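PDB 5LHJ: leucine aminopeptidase 2, chloroplastic from Streptomyces sp. BC16019, which acts as an M17-family metalloaminopeptidase in bottromycin maturation, a type of enzyme that probably removes unsubstituted N-terminal amino acids from peptides. Local coordinates for residues Leu209-Tyr214 and Val241-Asp246; Gly257-Gly262 and Arg308-Leu313; Glu345-Leu350 and Ile442-Phe447; Glu420-Arg425 and Ser435-Asp440. One frame throughout, in Å; residues are numbered along the deposited sequence.

Contact 1: Leu209-Tyr214 and Val241-Asp246; sequences LDCAVY and VELTYD
An antiparallel ladder pairs Leu209-Tyr214 with Val241-Asp246 at the rim of the mixed sheet of the catalytic domain; within the chain, strand 210-214 has strand 239-245 as its one neighbour. Asp210 with Thr244 and Ala212 with Glu242 are the hydrogen-bonded pairs. Thr244 N reaches Asp210 O at 2.8 Å, and Ala212 N reaches Glu242 O at 2.9 Å in an almost straight bond (169° at the hydrogen). Cys211 with Leu243 and Val213 with Val241 are non-hydrogen-bonded pairs whose side chains lie on the face packed by helix 193-207. There Cys211 SG, swung anti to its own N (chi1 -179°), comes to 3.8 Å from Val241 CG1, while the two valines lie side by side, CG2 against CG2. Leu209, just ahead of the strand, sends its two methyls to different partners: CD1 meets Leu243 CD1 at 4.0 Å, and CD2 meets Tyr245 CB at 3.6 Å, near the plane of the tyrosine ring at its edge. Replacing Leu209 by alanine would probably open a gap between Leu243 and Tyr245, beside Pro299 of helix 286-301. The face of Asp210, Ala212, Glu242 and Thr244 is more polar. Glu242 OE2 is held by Tyr240, His310 and Arg356; Asp246, just past the strand, pairs with Arg306. One water donates to both Asp210 OD2 and Asp246 OD2, which may ease the proximity of the two carboxylates. A second water donates to Glu242 OE1 and lies in the plane of the Tyr214 ring, 2.6 Å from Tyr214 OH.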
# COMPACT_ATOMS: atom_id res chain seq x y z
N LEU A 209 -8.48 42.86 26.32
CA LEU A 209 -7.85 42.86 25.01
C LEU A 209 -8.95 43.24 24.03
O LEU A 209 -10.09 42.82 24.20
CB LEU A 209 -7.32 41.46 24.66
CG LEU A 209 -6.22 40.85 25.53
CD1 LEU A 209 -6.01 39.38 25.20
CD2 LEU A 209 -4.92 41.62 25.37
N ASP A 210 -8.64 44.05 23.02
CA ASP A 210 -9.62 44.35 21.97
C ASP A 210 -9.83 43.07 21.17
O ASP A 210 -8.86 42.34 20.88
CB ASP A 210 -9.15 45.47 21.04
CG ASP A 210 -8.83 46.75 21.79
OD1 ASP A 210 -9.69 47.22 22.58
OD2 ASP A 210 -7.72 47.29 21.59
N CYS A 211 -11.09 42.77 20.85
CA CYS A 211 -11.43 41.56 20.12
C CYS A 211 -12.54 41.84 19.10
O CYS A 211 -13.60 42.40 19.45
CB CYS A 211 -11.86 40.46 21.07
SG CYS A 211 -12.30 38.88 20.29
N ALA A 212 -12.27 41.49 17.85
CA ALA A 212 -13.24 41.58 16.75
C ALA A 212 -13.40 40.18 16.18
O ALA A 212 -12.40 39.54 15.82
CB ALA A 212 -12.74 42.52 15.67
N VAL A 213 -14.65 39.72 16.09
CA VAL A 213 -14.98 38.43 15.49
C VAL A 213 -15.74 38.67 14.19
O VAL A 213 -16.75 39.38 14.19
CB VAL A 213 -15.85 37.59 16.42
CG1 VAL A 213 -16.28 36.29 15.73
CG2 VAL A 213 -15.11 37.31 17.72
N TYR A 214 -15.25 38.09 13.10
CA TYR A 214 -15.86 38.25 11.79
C TYR A 214 -16.50 36.92 11.37
O TYR A 214 -15.90 35.85 11.50
CB TYR A 214 -14.83 38.70 10.76
CG TYR A 214 -14.23 40.06 11.06
CD1 TYR A 214 -13.13 40.18 11.89
CD2 TYR A 214 -14.78 41.22 10.51
CE1 TYR A 214 -12.57 41.42 12.17
CE2 TYR A 214 -14.23 42.48 10.79
CZ TYR A 214 -13.12 42.57 11.62
OH TYR A 214 -12.54 43.78 11.92
N VAL A 241 -10.80 36.00 13.69
CA VAL A 241 -10.74 36.77 14.94
C VAL A 241 -9.45 37.59 14.98
O VAL A 241 -8.36 37.08 14.69
CB VAL A 241 -10.84 35.86 16.19
CG1 VAL A 241 -10.90 36.71 17.47
CG2 VAL A 241 -12.07 34.98 16.10
N GLU A 242 -9.58 38.86 15.36
CA GLU A 242 -8.42 39.70 15.63
C GLU A 242 -8.46 40.12 17.09
O GLU A 242 -9.50 40.55 17.60
CB GLU A 242 -8.34 40.90 14.67
CG GLU A 242 -7.77 40.49 13.32
CD GLU A 242 -7.69 41.59 12.27
OE1 GLU A 242 -8.32 42.66 12.44
OE2 GLU A 242 -7.00 41.37 11.25
N LEU A 243 -7.31 39.95 17.75
CA LEU A 243 -7.20 40.03 19.21
C LEU A 243 -6.01 40.93 19.45
O LEU A 243 -4.90 40.58 19.04
CB LEU A 243 -6.98 38.61 19.76
CG LEU A 243 -6.87 38.34 21.26
CD1 LEU A 243 -8.18 38.65 21.93
CD2 LEU A 243 -6.49 36.90 21.54
N THR A 244 -6.20 42.10 20.08
CA THR A 244 -5.13 43.09 20.22
C THR A 244 -4.79 43.48 21.68
O THR A 244 -5.67 43.87 22.45
CB THR A 244 -5.46 44.36 19.43
OG1 THR A 244 -5.79 44.01 18.08
CG2 THR A 244 -4.29 45.33 19.41
N TYR A 245 -3.50 43.38 22.01
CA TYR A 245 -2.94 43.90 23.26
C TYR A 245 -2.32 45.27 22.98
O TYR A 245 -1.37 45.38 22.20
CB TYR A 245 -1.90 42.95 23.82
CG TYR A 245 -1.13 43.49 25.01
CD1 TYR A 245 -1.76 43.68 26.25
CD2 TYR A 245 0.23 43.79 24.91
CE1 TYR A 245 -1.05 44.16 27.34
CE2 TYR A 245 0.94 44.27 26.00
CZ TYR A 245 0.31 44.44 27.22
OH TYR A 245 1.03 44.92 28.30
N ASP A 246 -2.87 46.30 23.63
CA ASP A 246 -2.46 47.67 23.37
C ASP A 246 -2.36 48.40 24.70
O ASP A 246 -3.27 49.13 25.06
CB ASP A 246 -3.49 48.35 22.44
CG ASP A 246 -2.89 49.47 21.59
OD1 ASP A 246 -1.83 50.03 21.95
OD2 ASP A 246 -3.50 49.78 20.55
O HOH W 1 -6.06 48.33 19.34
O HOH W 2 -10.43 44.04 13.43

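Contact 2: Gly257-Gly262 and Arg308-Leu313; sequences GLVGKG and RGHLPL
His310 and Val259 meet in the buried middle of this pairing, the valine CG2 lying 4.1 Å from His310 CB. The imidazole has CG anti to its carbonyl carbon (chi1 -51°), which lays its edge along the neighbouring strand, with CD2 3.3 Å from Leu258 O. Its ND1 points to Glu242 and Tyr240. The backbones are tightest here: Leu258 N gives Arg308 O a 2.7 Å bond, His310 N returns one to Leu258 O, and Gly260 N bonds to His310 O. Strands 255-263 and 306-316 thus run parallel as the two strands of a beta-alpha-beta crossover, whose helix 286-301 packs on Leu258 and Leu311, while helix 345-358 packs on the face of Val259 and His310. Further along, the ladder slackens. Pro312 has no N-H to offer, and its CD rests 3.3 Å from Gly260 O instead; beyond it, Gly262 N makes a weak bond to Pro312 O. Lys261 turns away from the partner strand toward Asp284 and Thr373, in the site where it has been seen to bind manganese, though none is bound here. Toward solvent lies the partly exposed Arg308, whose CD sits over one face of the His310 ring, offset toward its rim, while NE bonds to Thr244 OG1.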
# COMPACT_ATOMS: atom_id res chain seq x y z
N GLY A 257 2.66 41.68 14.80
CA GLY A 257 1.53 40.88 14.35
C GLY A 257 1.84 39.40 14.51
O GLY A 257 2.89 38.96 14.08
N LEU A 258 0.93 38.65 15.14
CA LEU A 258 1.04 37.20 15.27
C LEU A 258 -0.12 36.57 14.50
O LEU A 258 -1.27 36.96 14.67
CB LEU A 258 0.94 36.74 16.74
CG LEU A 258 1.95 37.32 17.73
CD1 LEU A 258 1.70 36.79 19.13
CD2 LEU A 258 3.38 37.02 17.28
N VAL A 259 0.20 35.60 13.64
CA VAL A 259 -0.80 34.92 12.83
C VAL A 259 -0.80 33.46 13.24
O VAL A 259 0.24 32.81 13.17
CB VAL A 259 -0.48 35.04 11.32
CG1 VAL A 259 -1.49 34.26 10.49
CG2 VAL A 259 -0.45 36.50 10.90
N GLY A 260 -1.96 32.93 13.65
CA GLY A 260 -2.05 31.54 14.12
C GLY A 260 -3.06 30.71 13.36
O GLY A 260 -4.23 31.09 13.29
N LYS A 261 -2.62 29.58 12.80
CA LYS A 261 -3.50 28.68 12.04
C LYS A 261 -4.50 27.97 12.96
O LYS A 261 -4.10 27.23 13.85
CB LYS A 261 -2.68 27.63 11.27
CG LYS A 261 -3.49 26.56 10.52
CD LYS A 261 -2.61 25.39 10.08
CE LYS A 261 -3.46 24.18 9.75
NZ LYS A 261 -2.66 23.05 9.26
N GLY A 262 -5.80 28.20 12.73
CA GLY A 262 -6.85 27.62 13.55
C GLY A 262 -7.78 26.64 12.86
O GLY A 262 -9.01 26.79 12.92
N ARG A 308 -0.83 42.31 17.98
CA ARG A 308 -2.08 41.95 17.35
C ARG A 308 -2.06 40.48 16.92
O ARG A 308 -1.18 40.08 16.17
CB ARG A 308 -2.32 42.84 16.14
CG ARG A 308 -3.38 42.37 15.16
CD ARG A 308 -4.82 42.54 15.59
NE ARG A 308 -5.19 43.96 15.70
CZ ARG A 308 -5.42 44.79 14.68
NH1 ARG A 308 -5.31 44.38 13.41
NH2 ARG A 308 -5.75 46.06 14.93
N GLY A 309 -3.07 39.72 17.35
CA GLY A 309 -3.30 38.35 16.89
C GLY A 309 -4.29 38.30 15.74
O GLY A 309 -5.29 39.04 15.75
N HIS A 310 -4.03 37.45 14.76
CA HIS A 310 -4.84 37.28 13.56
C HIS A 310 -5.11 35.78 13.43
O HIS A 310 -4.16 35.01 13.26
CB HIS A 310 -4.09 37.77 12.31
CG HIS A 310 -3.51 39.15 12.43
ND1 HIS A 310 -4.14 40.27 11.94
CD2 HIS A 310 -2.32 39.58 12.93
CE1 HIS A 310 -3.38 41.33 12.15
NE2 HIS A 310 -2.27 40.94 12.74
N LEU A 311 -6.37 35.38 13.55
CA LEU A 311 -6.74 33.98 13.80
C LEU A 311 -7.85 33.47 12.86
O LEU A 311 -9.04 33.61 13.15
CB LEU A 311 -7.17 33.80 15.26
CG LEU A 311 -6.10 34.25 16.28
CD1 LEU A 311 -6.70 34.71 17.58
CD2 LEU A 311 -5.04 33.17 16.47
N PRO A 312 -7.47 32.86 11.72
CA PRO A 312 -8.44 32.21 10.84
C PRO A 312 -8.83 30.82 11.36
O PRO A 312 -7.94 29.99 11.63
CB PRO A 312 -7.69 32.11 9.51
CG PRO A 312 -6.25 31.98 9.90
CD PRO A 312 -6.10 32.80 11.16
N LEU A 313 -10.13 30.59 11.50
CA LEU A 313 -10.68 29.38 12.11
C LEU A 313 -11.62 28.68 11.14
O LEU A 313 -12.53 29.30 10.60
CB LEU A 313 -11.44 29.74 13.39
CG LEU A 313 -10.80 30.74 14.36
CD1 LEU A 313 -11.70 30.93 15.58
CD2 LEU A 313 -9.44 30.28 14.83

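Contact 3: Glu345-Leu350 and Ile442-Phe447; sequences EGRVVL and IQAALF
Arg347 lays its chain across the face of Phe447 and its guanidinium over Ala444, joining two nearly parallel helices whose axes lie 10.2 Å apart. It closes the Glu-Gly-Arg run of the M17 signature, on helix 345-358; Glu345, two residues earlier, has been seen to bind both manganese ions in a metal-bound structure of this protein, though none is bound here. From CB outward, every part of the arginine has a partner. CB sits 3.7 Å from Phe447 CD1. CG stands above the middle of the ring, 3.7 Å from its centroid and 14° off the normal, a CH-pi contact. It gets there because chi1 of 70° tucks CG between the backbone N and the carbonyl carbon. CD passes over the root of the ring, 3.9 Å from Phe447 CG. A bend at chi3 (69°) then turns the end of the chain toward the other helix: NE comes to 3.9 Å from Ala444 CB, and that methyl centres on one face of the guanidinium, 3.5 Å from CZ. The guanidinium plane stands steeply to the ring, so it is not stacked on it. NH1 goes on to a salt bridge with Asp440 in the first turn of helix 440-449. Phe447 CE1 also touches Arg347 O at 3.4 Å, and Phe447 CZ lies near Val348 CG2. Across these two segments the charged residue is thus met almost wholly by carbon: the ring takes the aliphatic chain and the methyl one face of the guanidinium, which leaves its N-H groups to polar partners at the guanidinium rim, Asp440 among them.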
# COMPACT_ATOMS: atom_id res chain seq x y z
N GLU A 345 -4.14 22.63 3.06
CA GLU A 345 -5.12 23.72 3.18
C GLU A 345 -4.61 24.85 4.07
O GLU A 345 -5.01 25.99 3.88
CB GLU A 345 -6.48 23.18 3.67
CG GLU A 345 -6.72 23.18 5.18
CD GLU A 345 -5.86 22.24 5.98
OE1 GLU A 345 -5.19 21.35 5.40
OE2 GLU A 345 -5.87 22.38 7.21
N GLY A 346 -3.74 24.54 5.03
CA GLY A 346 -3.25 25.53 5.98
C GLY A 346 -2.59 26.74 5.32
O GLY A 346 -2.87 27.89 5.67
N ARG A 347 -1.71 26.48 4.34
CA ARG A 347 -1.01 27.58 3.69
C ARG A 347 -1.97 28.48 2.91
O ARG A 347 -1.79 29.69 2.84
CB ARG A 347 0.14 27.05 2.81
CG ARG A 347 -0.28 26.31 1.54
CD ARG A 347 0.90 25.51 0.99
NE ARG A 347 1.21 24.39 1.87
CZ ARG A 347 2.17 23.49 1.69
NH1 ARG A 347 3.00 23.53 0.65
NH2 ARG A 347 2.30 22.53 2.58
N VAL A 348 -3.02 27.88 2.36
CA VAL A 348 -4.04 28.58 1.58
C VAL A 348 -4.88 29.50 2.49
O VAL A 348 -5.20 30.62 2.12
CB VAL A 348 -4.92 27.56 0.80
CG1 VAL A 348 -6.09 28.24 0.10
CG2 VAL A 348 -4.08 26.79 -0.20
N VAL A 349 -5.21 29.01 3.68
CA VAL A 349 -5.93 29.79 4.69
C VAL A 349 -5.07 30.97 5.19
O VAL A 349 -5.55 32.11 5.31
CB VAL A 349 -6.37 28.89 5.86
CG1 VAL A 349 -6.91 29.71 7.01
CG2 VAL A 349 -7.40 27.85 5.41
N LEU A 350 -3.81 30.70 5.51
CA LEU A 350 -2.91 31.72 6.03
C LEU A 350 -2.58 32.84 5.04
O LEU A 350 -2.36 33.97 5.46
CB LEU A 350 -1.59 31.09 6.50
CG LEU A 350 -1.68 30.15 7.71
CD1 LEU A 350 -0.38 29.36 7.90
CD2 LEU A 350 -2.02 30.93 8.94
N ILE A 442 9.93 23.31 3.28
CA ILE A 442 10.56 24.51 2.71
C ILE A 442 9.63 25.19 1.69
O ILE A 442 9.47 26.42 1.70
CB ILE A 442 11.97 24.19 2.15
CG1 ILE A 442 12.86 23.69 3.32
CG2 ILE A 442 12.54 25.42 1.44
CD1 ILE A 442 14.33 23.50 3.04
N GLN A 443 8.98 24.39 0.85
CA GLN A 443 8.06 24.95 -0.14
C GLN A 443 6.90 25.70 0.52
O GLN A 443 6.50 26.75 0.04
CB GLN A 443 7.51 23.85 -1.06
CG GLN A 443 8.57 23.24 -1.95
CD GLN A 443 8.18 21.86 -2.46
OE1 GLN A 443 7.00 21.56 -2.63
NE2 GLN A 443 9.18 21.03 -2.73
N ALA A 444 6.39 25.17 1.64
CA ALA A 444 5.29 25.85 2.36
C ALA A 444 5.72 27.21 2.89
O ALA A 444 4.95 28.18 2.85
CB ALA A 444 4.74 24.98 3.48
N ALA A 445 6.94 27.29 3.40
CA ALA A 445 7.49 28.53 3.92
C ALA A 445 7.65 29.56 2.80
O ALA A 445 7.29 30.73 2.96
CB ALA A 445 8.83 28.27 4.62
N LEU A 446 8.17 29.11 1.65
CA LEU A 446 8.29 29.97 0.46
C LEU A 446 6.92 30.46 -0.05
O LEU A 446 6.76 31.61 -0.46
CB LEU A 446 9.04 29.23 -0.66
CG LEU A 446 10.51 28.91 -0.34
CD1 LEU A 446 11.06 27.87 -1.31
CD2 LEU A 446 11.36 30.17 -0.35
N PHE A 447 5.94 29.56 -0.04
CA PHE A 447 4.55 29.89 -0.38
C PHE A 447 4.05 31.04 0.50
O PHE A 447 3.53 32.05 -0.03
CB PHE A 447 3.68 28.61 -0.23
CG PHE A 447 2.24 28.78 -0.58
CD1 PHE A 447 1.36 29.47 0.27
CD2 PHE A 447 1.72 28.19 -1.73
CE1 PHE A 447 0.01 29.60 -0.04
CE2 PHE A 447 0.36 28.31 -2.03
CZ PHE A 447 -0.48 29.02 -1.19

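Contact 4: Glu420-Arg425 and Ser435-Asp440; sequences ERRNLR and SHRHGD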
# COMPACT_ATOMS: atom_id res chain seq x y z
N GLU A 420 14.02 25.90 -4.34
CA GLU A 420 12.73 25.23 -4.13
C GLU A 420 11.53 26.01 -4.67
O GLU A 420 10.42 25.46 -4.76
CB GLU A 420 12.53 24.87 -2.65
CG GLU A 420 13.38 23.69 -2.22
CD GLU A 420 13.01 22.38 -2.91
OE1 GLU A 420 11.82 22.14 -3.18
OE2 GLU A 420 13.91 21.59 -3.21
N ARG A 421 11.72 27.28 -5.04
CA ARG A 421 10.62 28.07 -5.61
C ARG A 421 10.14 27.49 -6.93
O ARG A 421 8.97 27.66 -7.28
CB ARG A 421 11.00 29.55 -5.78
CG ARG A 421 11.14 30.26 -4.45
CD ARG A 421 11.20 31.77 -4.58
NE ARG A 421 10.70 32.38 -3.34
CZ ARG A 421 9.41 32.49 -3.00
NH1 ARG A 421 8.43 32.07 -3.81
NH2 ARG A 421 9.10 33.04 -1.83
N ARG A 422 11.00 26.77 -7.66
CA ARG A 422 10.55 26.14 -8.89
C ARG A 422 9.45 25.11 -8.64
O ARG A 422 8.64 24.83 -9.53
CB ARG A 422 11.71 25.48 -9.62
CG ARG A 422 12.20 24.22 -8.97
CD ARG A 422 13.55 23.81 -9.55
NE ARG A 422 13.69 22.38 -9.42
CZ ARG A 422 13.99 21.73 -8.30
NH1 ARG A 422 14.23 22.36 -7.14
NH2 ARG A 422 14.05 20.42 -8.34
N ASN A 423 9.42 24.54 -7.43
CA ASN A 423 8.36 23.61 -7.04
C ASN A 423 7.03 24.24 -6.63
O ASN A 423 6.09 23.53 -6.32
CB ASN A 423 8.87 22.65 -5.98
CG ASN A 423 9.82 21.63 -6.57
OD1 ASN A 423 9.64 21.19 -7.72
ND2 ASN A 423 10.85 21.25 -5.81
N LEU A 424 6.97 25.57 -6.63
CA LEU A 424 5.71 26.28 -6.49
C LEU A 424 4.99 26.53 -7.85
O LEU A 424 3.85 26.96 -7.86
CB LEU A 424 5.95 27.61 -5.79
CG LEU A 424 6.47 27.56 -4.34
CD1 LEU A 424 6.65 28.97 -3.81
CD2 LEU A 424 5.53 26.77 -3.46
N ARG A 425 5.64 26.23 -8.97
CA ARG A 425 5.10 26.57 -10.30
C ARG A 425 3.82 25.81 -10.61
O ARG A 425 3.71 24.63 -10.27
CB ARG A 425 6.13 26.30 -11.40
CG ARG A 425 7.31 27.25 -11.35
CD ARG A 425 8.42 26.79 -12.29
NE ARG A 425 9.59 27.65 -12.18
CZ ARG A 425 10.80 27.39 -12.70
NH1 ARG A 425 11.02 26.28 -13.41
NH2 ARG A 425 11.79 28.25 -12.50
N SER A 435 3.41 20.41 -4.51
CA SER A 435 4.24 19.99 -5.66
C SER A 435 4.24 18.49 -5.89
O SER A 435 4.72 18.03 -6.94
CB SER A 435 5.69 20.43 -5.46
OG SER A 435 6.25 19.74 -4.37
N HIS A 436 3.79 17.72 -4.90
CA HIS A 436 3.93 16.27 -4.88
C HIS A 436 5.40 15.83 -4.96
O HIS A 436 5.68 14.70 -5.35
CB HIS A 436 3.11 15.59 -5.99
CG HIS A 436 1.68 16.00 -6.01
ND1 HIS A 436 1.18 16.93 -6.91
CD2 HIS A 436 0.63 15.62 -5.25
CE1 HIS A 436 -0.11 17.10 -6.69
NE2 HIS A 436 -0.46 16.33 -5.68
N ARG A 437 6.31 16.71 -4.56
CA ARG A 437 7.74 16.40 -4.55
C ARG A 437 8.27 16.58 -3.14
O ARG A 437 7.63 17.21 -2.29
CB ARG A 437 8.48 17.33 -5.49
CG ARG A 437 8.24 17.03 -6.97
CD ARG A 437 8.91 18.09 -7.83
NE ARG A 437 9.42 17.54 -9.08
CZ ARG A 437 10.23 18.19 -9.93
NH1 ARG A 437 10.62 19.45 -9.70
NH2 ARG A 437 10.66 17.57 -11.03
N HIS A 438 9.45 16.04 -2.90
CA HIS A 438 10.14 16.26 -1.64
C HIS A 438 10.42 17.74 -1.40
O HIS A 438 10.54 18.51 -2.35
CB HIS A 438 11.48 15.52 -1.63
CG HIS A 438 11.35 14.04 -1.63
ND1 HIS A 438 10.61 13.36 -0.68
CD2 HIS A 438 11.92 13.10 -2.42
CE1 HIS A 438 10.71 12.06 -0.91
NE2 HIS A 438 11.49 11.87 -1.96
N GLY A 439 10.51 18.12 -0.13
CA GLY A 439 10.80 19.50 0.28
C GLY A 439 9.60 20.34 0.65
O GLY A 439 9.69 21.59 0.68
N ASP A 440 8.47 19.70 0.97
CA ASP A 440 7.23 20.47 1.22
C ASP A 440 7.34 21.46 2.40
O ASP A 440 6.69 22.51 2.38
CB ASP A 440 6.01 19.56 1.42
CG ASP A 440 4.71 20.34 1.46
OD1 ASP A 440 4.44 21.12 0.51
OD2 ASP A 440 3.98 20.23 2.47
O HOH W 3 12.95 19.07 -3.84
O HOH W 4 13.51 19.70 -11.35
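Asn423 OD1 takes a 2.8 Å hydrogen bond from Arg437 NH1, nearly straight at 164°, in the carbonyl plane and on a lone pair. Asn423 OD1 lies close to the guanidinium plane of Arg437, which stands perpendicular to the amide. The other end of the amide is held too: ND2 donates to Glu420 OE1 at 2.9 Å, approaching from above the carboxylate plane. Bonded at both OD1 and ND2, the amide is fixed in its rotation; Glu420 OE1 also accepts from Gln443 NE2. The loop that carries Asn423, with a 3-10 segment at 422-424, is thereby pinned to the run leading into helix 440-449. In that run Ser435 OG accepts from Arg437 N at 3.0 Å, an ST turn, and is also hydrogen-bonded to Gln443 OE1; Gly439 is the N-cap residue. Ser435 CB packs 3.2 Å from Asn423 O. A leucine in place of Asn423 would leave Arg437 NH1 without this acceptor and is likely to free the arginine end to turn, with Glu420 OE1 losing one of its donors. A water bridges the segments, donating to Glu420 OE2 at 2.8 Å and to His438 O. At the outer side Arg422 NH2 and Arg437 NH1 come to 3.8 Å; both arginines make long, weak ion pairs with Glu471 of a second subunit, Arg422 NH1 bonds to His419 O, and a water accepts from Arg422 NH2 at 3.1 Å and more weakly from Arg437 NH1.

From the N terminus, contact 1 closes a loop of 26 residues holding helices 216-220 and 225-231, and it is complete before contact 2 opens. Contact 2 spans 45 residues, among them helix 286-301; strands 239-245 and 306-316 are sheet neighbours, so the first two contacts share one sheet. Next in series, contact 3 closes a 91-residue loop, and contact 4, with only nine residues between its segments, is nested inside it. Helix 345-358 links sheet and periphery: Pro312 packs on Val349 and Val259 on Leu350, while helix 440-449 continues directly from 435-440 and ties contact 3 to contact 4, whose loops reach a second subunit.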